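PDB 6MCA: ankyrin repeat domain protein from Legionella pneumophila subsp. pneumophila, which is an effector, AnkH, that interacts with the host LARP7 component of the 7SK snRNP complex and carries a cysteine protease-like region. Local coordinates for residues 306-309 with 310-314; 250-254 with 255-259; 186-189 with 190-194. All blocks are in the same frame, centred on the assembly; numbering follows the deposited sequence.

Contact 1 of 3, residues 306-309 with 310-314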
loop_
_atom_site.group_PDB
_atom_site.type_symbol
_atom_site.label_atom_id
_atom_site.label_comp_id
_atom_site.label_asym_id
_atom_site.label_seq_id
_atom_site.Cartn_x
_atom_site.Cartn_y
_atom_site.Cartn_z
ATOM N N ASN A 306 2.060 -15.676 -22.175
ATOM C CA ASN A 306 3.508 -15.616 -22.020
ATOM C C ASN A 306 3.988 -14.186 -21.823
ATOM O O ASN A 306 4.951 -13.951 -21.081
ATOM C CB ASN A 306 4.185 -16.249 -23.234
ATOM C CG ASN A 306 3.600 -17.604 -23.581
ATOM O OD1 ASN A 306 2.525 -17.695 -24.173
ATOM N ND2 ASN A 306 4.306 -18.666 -23.208
ATOM N N PHE A 307 3.326 -13.218 -22.460
ATOM C CA PHE A 307 3.671 -11.819 -22.234
ATOM C C PHE A 307 3.426 -11.426 -20.782
ATOM O O PHE A 307 4.287 -10.813 -20.142
ATOM C CB PHE A 307 2.875 -10.915 -23.177
ATOM C CG PHE A 307 3.179 -9.450 -23.011
ATOM C CD1 PHE A 307 2.478 -8.680 -22.095
ATOM C CD2 PHE A 307 4.168 -8.844 -23.767
ATOM C CE1 PHE A 307 2.756 -7.335 -21.939
ATOM C CE2 PHE A 307 4.452 -7.498 -23.615
ATOM C CZ PHE A 307 3.743 -6.743 -22.699
ATOM N N ILE A 308 2.250 -11.767 -20.249
ATOM C CA ILE A 308 1.935 -11.419 -18.865
ATOM C C ILE A 308 2.893 -12.115 -17.909
ATOM O O ILE A 308 3.293 -11.550 -16.883
ATOM C CB ILE A 308 0.467 -11.760 -18.547
ATOM C CG1 ILE A 308 -0.474 -10.955 -19.445
ATOM C CG2 ILE A 308 0.157 -11.486 -17.083
ATOM C CD1 ILE A 308 -0.458 -9.467 -19.166
ATOM N N HIS A 309 3.290 -13.348 -18.234
ATOM C CA HIS A 309 4.218 -14.070 -17.371
ATOM C C HIS A 309 5.593 -13.412 -17.376
ATOM O O HIS A 309 6.180 -13.176 -16.315
ATOM C CB HIS A 309 4.314 -15.535 -17.797
ATOM C CG HIS A 309 4.990 -16.408 -16.786
ATOM N ND1 HIS A 309 6.346 -16.653 -16.803
ATOM C CD2 HIS A 309 4.500 -17.083 -15.720
ATOM C CE1 HIS A 309 6.661 -17.447 -15.795
ATOM N NE2 HIS A 309 5.559 -17.722 -15.123
ATOM N N ASP A 310 6.119 -13.097 -18.564
ATOM C CA ASP A 310 7.378 -12.361 -18.636
ATOM C C ASP A 310 7.279 -11.019 -17.923
ATOM O O ASP A 310 8.258 -10.556 -17.326
ATOM C CB ASP A 310 7.783 -12.149 -20.096
ATOM C CG ASP A 310 8.042 -13.451 -20.828
ATOM O OD1 ASP A 310 7.913 -14.525 -20.206
ATOM O OD2 ASP A 310 8.375 -13.400 -22.030
ATOM N N PHE A 311 6.102 -10.391 -17.960
ATOM C CA PHE A 311 5.921 -9.050 -17.422
ATOM C C PHE A 311 5.884 -9.044 -15.899
ATOM O O PHE A 311 6.523 -8.198 -15.265
ATOM C CB PHE A 311 4.632 -8.451 -17.987
ATOM C CG PHE A 311 4.560 -6.955 -17.904
ATOM C CD1 PHE A 311 4.260 -6.324 -16.708
ATOM C CD2 PHE A 311 4.779 -6.178 -19.027
ATOM C CE1 PHE A 311 4.188 -4.948 -16.634
ATOM C CE2 PHE A 311 4.710 -4.802 -18.960
ATOM C CZ PHE A 311 4.413 -4.187 -17.763
ATOM N N LEU A 312 5.141 -9.971 -15.295
ATOM C CA LEU A 312 4.875 -9.931 -13.863
ATOM C C LEU A 312 5.615 -10.983 -13.053
ATOM O O LEU A 312 5.865 -10.760 -11.867
ATOM C CB LEU A 312 3.373 -10.093 -13.597
ATOM C CG LEU A 312 2.451 -8.916 -13.910
ATOM C CD1 LEU A 312 1.014 -9.290 -13.587
ATOM C CD2 LEU A 312 2.873 -7.673 -13.142
ATOM N N TYR A 313 5.969 -12.122 -13.650
ATOM C CA TYR A 313 6.444 -13.272 -12.891
ATOM C C TYR A 313 7.857 -13.700 -13.272
ATOM O O TYR A 313 8.323 -14.745 -12.802
ATOM C CB TYR A 313 5.460 -14.431 -13.062
ATOM C CG TYR A 313 4.040 -14.022 -12.738
ATOM C CD1 TYR A 313 3.712 -13.534 -11.480
ATOM C CD2 TYR A 313 3.035 -14.096 -13.695
ATOM C CE1 TYR A 313 2.421 -13.147 -11.176
ATOM C CE2 TYR A 313 1.739 -13.710 -13.399
ATOM C CZ TYR A 313 1.439 -13.237 -12.137
ATOM O OH TYR A 313 0.154 -12.851 -11.834
ATOM N N LYS A 314 8.550 -12.927 -14.102
ATOM C CA LYS A 314 9.970 -13.113 -14.355
ATOM C C LYS A 314 10.707 -11.816 -14.056
ATOM O O LYS A 314 10.135 -10.725 -14.138
ATOM C CB LYS A 314 10.247 -13.539 -15.804
ATOM C CG LYS A 314 9.611 -14.856 -16.220
ATOM C CD LYS A 314 10.286 -15.400 -17.474
ATOM C CE LYS A 314 9.619 -16.673 -17.969
ATOM N NZ LYS A 314 8.450 -16.375 -18.841
#

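Contact 2 of 3, residues 250-254 with 255-259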
loop_
_atom_site.group_PDB
_atom_site.type_symbol
_atom_site.label_atom_id
_atom_site.label_comp_id
_atom_site.label_asym_id
_atom_site.label_seq_id
_atom_site.Cartn_x
_atom_site.Cartn_y
_atom_site.Cartn_z
ATOM N N ALA A 250 -8.281 -15.508 -18.255
ATOM C CA ALA A 250 -9.542 -14.817 -18.011
ATOM C C ALA A 250 -9.335 -13.310 -17.908
ATOM O O ALA A 250 -10.092 -12.528 -18.497
ATOM C CB ALA A 250 -10.203 -15.359 -16.744
ATOM N N LEU A 251 -8.304 -12.883 -17.171
ATOM C CA LEU A 251 -8.069 -11.453 -16.973
ATOM C C LEU A 251 -7.555 -10.763 -18.231
ATOM O O LEU A 251 -7.747 -9.550 -18.390
ATOM C CB LEU A 251 -7.091 -11.227 -15.825
ATOM C CG LEU A 251 -7.494 -11.905 -14.516
ATOM C CD1 LEU A 251 -6.293 -12.190 -13.626
ATOM C CD2 LEU A 251 -8.509 -11.025 -13.811
ATOM N N LEU A 252 -6.897 -11.501 -19.130
ATOM C CA LEU A 252 -6.502 -10.916 -20.405
ATOM C C LEU A 252 -7.696 -10.522 -21.260
ATOM O O LEU A 252 -7.524 -9.768 -22.223
ATOM C CB LEU A 252 -5.612 -11.885 -21.180
ATOM C CG LEU A 252 -4.112 -11.777 -20.916
ATOM C CD1 LEU A 252 -3.355 -12.763 -21.787
ATOM C CD2 LEU A 252 -3.637 -10.356 -21.165
ATOM N N LYS A 253 -8.894 -11.014 -20.940
ATOM C CA LYS A 253 -10.110 -10.630 -21.641
ATOM C C LYS A 253 -10.847 -9.483 -20.961
ATOM O O LYS A 253 -11.849 -9.004 -21.504
ATOM C CB LYS A 253 -11.046 -11.836 -21.769
ATOM C CG LYS A 253 -10.510 -12.941 -22.662
ATOM C CD LYS A 253 -11.358 -14.197 -22.560
ATOM C CE LYS A 253 -10.902 -15.249 -23.558
ATOM N NZ LYS A 253 -11.646 -16.529 -23.401
ATOM N N ALA A 254 -10.386 -9.044 -19.793
ATOM C CA ALA A 254 -11.012 -7.925 -19.114
ATOM C C ALA A 254 -10.813 -6.640 -19.917
ATOM O O ALA A 254 -9.817 -6.494 -20.633
ATOM C CB ALA A 254 -10.431 -7.760 -17.711
ATOM N N PRO A 255 -11.751 -5.693 -19.823
ATOM C CA PRO A 255 -11.596 -4.454 -20.604
ATOM C C PRO A 255 -10.406 -3.617 -20.170
ATOM O O PRO A 255 -9.723 -3.035 -21.022
ATOM C CB PRO A 255 -12.927 -3.727 -20.371
ATOM C CG PRO A 255 -13.419 -4.256 -19.065
ATOM C CD PRO A 255 -12.996 -5.698 -19.036
ATOM N N MET A 256 -10.133 -3.540 -18.870
ATOM C CA MET A 256 -9.023 -2.753 -18.354
ATOM C C MET A 256 -8.094 -3.637 -17.531
ATOM O O MET A 256 -8.526 -4.590 -16.878
ATOM C CB MET A 256 -9.520 -1.575 -17.504
ATOM C CG MET A 256 -8.417 -0.626 -17.055
ATOM S SD MET A 256 -9.024 0.751 -16.065
ATOM C CE MET A 256 -10.040 1.595 -17.271
ATOM N N LEU A 257 -6.809 -3.299 -17.572
ATOM C CA LEU A 257 -5.755 -4.087 -16.953
ATOM C C LEU A 257 -4.732 -3.130 -16.359
ATOM O O LEU A 257 -4.273 -2.215 -17.046
ATOM C CB LEU A 257 -5.091 -5.004 -17.985
ATOM C CG LEU A 257 -4.619 -6.388 -17.545
ATOM C CD1 LEU A 257 -4.369 -7.267 -18.765
ATOM C CD2 LEU A 257 -3.385 -6.288 -16.672
ATOM N N ILE A 258 -4.384 -3.329 -15.092
ATOM C CA ILE A 258 -3.384 -2.509 -14.414
ATOM C C ILE A 258 -2.192 -3.396 -14.086
ATOM O O ILE A 258 -2.327 -4.388 -13.359
ATOM C CB ILE A 258 -3.951 -1.844 -13.150
ATOM C CG1 ILE A 258 -5.073 -0.875 -13.522
ATOM C CG2 ILE A 258 -2.854 -1.105 -12.393
ATOM C CD1 ILE A 258 -5.686 -0.169 -12.333
ATOM N N LEU A 259 -1.026 -3.041 -14.620
ATOM C CA LEU A 259 0.196 -3.829 -14.465
ATOM C C LEU A 259 1.265 -2.992 -13.779
ATOM O O LEU A 259 1.913 -2.151 -14.430
ATOM C CB LEU A 259 0.695 -4.321 -15.823
ATOM C CG LEU A 259 -0.171 -5.371 -16.515
ATOM C CD1 LEU A 259 0.277 -5.584 -17.949
ATOM C CD2 LEU A 259 -0.114 -6.672 -15.744
#

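Contact 3 of 3, residues 186-189 with 190-194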
loop_
_atom_site.group_PDB
_atom_site.type_symbol
_atom_site.label_atom_id
_atom_site.label_comp_id
_atom_site.label_asym_id
_atom_site.label_seq_id
_atom_site.Cartn_x
_atom_site.Cartn_y
_atom_site.Cartn_z
ATOM N N PHE A 186 7.653 2.076 0.726
ATOM C CA PHE A 186 6.600 1.778 -0.234
ATOM C C PHE A 186 6.291 0.287 -0.219
ATOM O O PHE A 186 7.204 -0.543 -0.282
ATOM C CB PHE A 186 7.002 2.217 -1.644
ATOM C CG PHE A 186 5.979 1.887 -2.694
ATOM C CD1 PHE A 186 4.866 2.691 -2.873
ATOM C CD2 PHE A 186 6.129 0.769 -3.500
ATOM C CE1 PHE A 186 3.921 2.388 -3.837
ATOM C CE2 PHE A 186 5.187 0.461 -4.466
ATOM C CZ PHE A 186 4.082 1.272 -4.634
ATOM N N ILE A 187 5.004 -0.044 -0.136
ATOM C CA ILE A 187 4.525 -1.421 -0.184
ATOM C C ILE A 187 3.481 -1.504 -1.289
ATOM O O ILE A 187 2.458 -0.812 -1.230
ATOM C CB ILE A 187 3.936 -1.878 1.161
ATOM C CG1 ILE A 187 4.911 -1.572 2.300
ATOM C CG2 ILE A 187 3.608 -3.361 1.121
ATOM C CD1 ILE A 187 4.303 -1.692 3.679
ATOM N N LEU A 188 3.732 -2.355 -2.286
ATOM C CA LEU A 188 2.941 -2.321 -3.514
ATOM C C LEU A 188 1.524 -2.840 -3.291
ATOM O O LEU A 188 0.547 -2.171 -3.644
ATOM C CB LEU A 188 3.645 -3.123 -4.609
ATOM C CG LEU A 188 2.977 -3.114 -5.984
ATOM C CD1 LEU A 188 2.829 -1.690 -6.499
ATOM C CD2 LEU A 188 3.768 -3.961 -6.967
ATOM N N GLU A 189 1.392 -4.045 -2.729
ATOM C CA GLU A 189 0.066 -4.620 -2.514
ATOM C C GLU A 189 -0.751 -3.769 -1.551
ATOM O O GLU A 189 -1.951 -3.536 -1.769
ATOM C CB GLU A 189 0.198 -6.051 -1.991
ATOM C CG GLU A 189 1.130 -6.925 -2.818
ATOM C CD GLU A 189 1.035 -8.394 -2.451
ATOM O OE1 GLU A 189 -0.031 -8.999 -2.687
ATOM O OE2 GLU A 189 2.028 -8.943 -1.931
ATOM N N PHE A 190 -0.113 -3.296 -0.476
ATOM C CA PHE A 190 -0.767 -2.363 0.430
ATOM C C PHE A 190 -1.238 -1.121 -0.312
ATOM O O PHE A 190 -2.352 -0.639 -0.082
ATOM C CB PHE A 190 0.186 -1.982 1.565
ATOM C CG PHE A 190 -0.313 -0.860 2.433
ATOM C CD1 PHE A 190 -1.192 -1.111 3.474
ATOM C CD2 PHE A 190 0.102 0.444 2.212
ATOM C CE1 PHE A 190 -1.651 -0.084 4.277
ATOM C CE2 PHE A 190 -0.356 1.475 3.009
ATOM C CZ PHE A 190 -1.233 1.210 4.044
ATOM N N THR A 191 -0.400 -0.589 -1.206
ATOM C CA THR A 191 -0.766 0.618 -1.939
ATOM C C THR A 191 -1.970 0.373 -2.842
ATOM O O THR A 191 -2.887 1.199 -2.898
ATOM C CB THR A 191 0.425 1.124 -2.755
ATOM O OG1 THR A 191 1.445 1.599 -1.867
ATOM C CG2 THR A 191 0.005 2.258 -3.674
ATOM N N VAL A 192 -1.988 -0.757 -3.550
ATOM C CA VAL A 192 -3.122 -1.073 -4.418
ATOM C C VAL A 192 -4.404 -1.171 -3.600
ATOM O O VAL A 192 -5.444 -0.593 -3.956
ATOM C CB VAL A 192 -2.850 -2.370 -5.201
ATOM C CG1 VAL A 192 -4.060 -2.749 -6.040
ATOM C CG2 VAL A 192 -1.618 -2.214 -6.078
ATOM N N ALA A 193 -4.343 -1.895 -2.478
ATOM C CA ALA A 193 -5.527 -2.058 -1.639
ATOM C C ALA A 193 -6.017 -0.717 -1.099
ATOM O O ALA A 193 -7.221 -0.424 -1.137
ATOM C CB ALA A 193 -5.227 -3.026 -0.495
ATOM N N VAL A 194 -5.096 0.115 -0.608
ATOM C CA VAL A 194 -5.499 1.378 -0.003
ATOM C C VAL A 194 -6.009 2.349 -1.062
ATOM O O VAL A 194 -6.908 3.150 -0.787
ATOM C CB VAL A 194 -4.339 1.968 0.825
ATOM C CG1 VAL A 194 -3.411 2.818 -0.034
ATOM C CG2 VAL A 194 -4.881 2.774 1.996
HETATM O O HOH W 1 3.015 2.017 0.734
#

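Contact 1 of 3, residues 306-309 with 310-314
D310 lies one turn after N306 in the short alpha-helix 305-312, which ends at L312 before Y313 leaves helical angles. The D310 N to N306 O bond is 2.9 Å long and nearly straight, with an N-H...O angle of 173°. F311 continues the i to i+4 ladder by bonding through N to F307 O, and its ring lies beside that of F307, both side chains pointing the same way. Their planes are inclined to each other, and CD2 of F311 comes 3.7 Å from CE1 of F307. The F311 ring also packs edge-to-face with F270 and with Y321, on the buried side of the helix. L312 bonds from N to I308 O and sets CD1 4.2 Å from I308 CG2, adding to the apolar flank. Y313 N still reaches H309 O at 2.9 Å, although Y313 has left helical angles. The Y313 side chain crosses that of H309 at about a right angle: its CB sits over one face of the imidazole, 4.0 Å from the ring centroid, a CH-pi contact. The Y313 hydroxyl is held by L231 O on helix 215-233, so the helix end is pinned across to a neighbouring helix. K314 lies beyond the helix, yet its chain turns back past H309; a bend at the last torsion (chi4 85°) swings the ammonium to the edge of the imidazole. NZ also lies against D310 OD1 in a salt bridge modelled shorter than is credible, so its exact length is doubtful. H309 is thus held over a face by Y313 and at an edge by K314, whose NZ donates to H309 ND1 over 2.9 Å, 12° out of the ring plane.

Contact 2 of 3, residues 250-254 with 255-259
L252 and L257 meet through single methyl groups, CD2 of L252 lying 4.0 Å from CD1 of L257, while the two side chains slant across each other. L257 projects from its strand toward the preceding segment, whereas the CB of L252 points away from it, and contact is made only because the end of the L252 side chain comes back. The same L257 methyl, CD1, touches both the L252 methyl and the backbone oxygen of L251, the latter (L251 O) at 4.1 Å. These residues flank a helix-to-strand connection: helix 242-251 runs out into a type I beta turn from L251 to A254, and strand 256-263, an outermost strand of the five-stranded antiparallel sheet, begins just after P255. The turn is closed by A254 N bonding to L251 O over 3.0 Å, with K253 N bonding to A250 O one residue earlier. At the corner A254 takes extended backbone angles, and its CB lies 3.5 Å from CD of P255, a proline whose ring nitrogen has no hydrogen to donate. M256 points away from the turn, its side chain packing on A359 and Q363 of helix 355-364. The backbone of L257 pairs with R272 in strand 266-273, and L252 also touches I305 and I308 of helix 305-312.

Contact 3 of 3, residues 186-189 with 190-194
T191 and I187 are joined by two hydrogen bonds that share one acceptor, I187 O, at the start of helix 188-202, where I187 occupies the N-cap position. T191 OG1 donates to that oxygen over 2.7 Å from 37° above the carbonyl plane, and T191 N reaches it over 2.9 Å from the opposite face. The threonine hydroxyl can do so because OG1 stands beside its own backbone N (chi1 -68°), which turns it back along the helix axis. Beyond this first turn the regular ladder follows, V192 N to L188 O and A193 N to E189 O. At its far end the E189 side chain is hydrogen-bonded through OE2 to H236.

One water ties the hydroxyl to the residue at the cap: it accepts from I187 N over 3.0 Å and donates to T191 OG1, closing a small ring of polar groups that also takes in I187 O. The hydroxyl oxygen also lies against the F186 ring, T191 OG1 being 3.3 Å from F186 CE1; the ring is brought there with CG turned away from its backbone N (chi1 178°), the side chains crossing at about a right angle.

Among the apolar contacts, I187 CG2 meets F190 CB at 3.7 Å, the two side chains crossing at a slant. F190 makes an edge-to-face contact with the ring of F153.

The buried T191 hydroxyl thus donates to I187 O and accepts from the water, so both its roles are met, and I187 O is gripped from two sides as the helix begins.

How the contacts relate
Along the chain the three contacts come in series, with none nested or crossed: contact 3 (186-194), then contact 2 (250-259), then contact 1 (306-314). Each is local: a helix start, a beta turn and a helix end. Contact 3 starts helix 188-202 near the centre of the chain, contact 2 leads helix 242-251 into the edge strand 256-263, and contact 1 ends helix 305-312. Contacts 1 and 2 pack directly together: L312 and F311 press on L259, and I308 on L252, which seats helix 305-312 against strand 256-263 and the turn before it. Contact 3 touches neither, but helix 215-233 packs on side chains of contacts 2 and 3 and is hydrogen-bonded to contact 1 through L231 O and the Y313 hydroxyl.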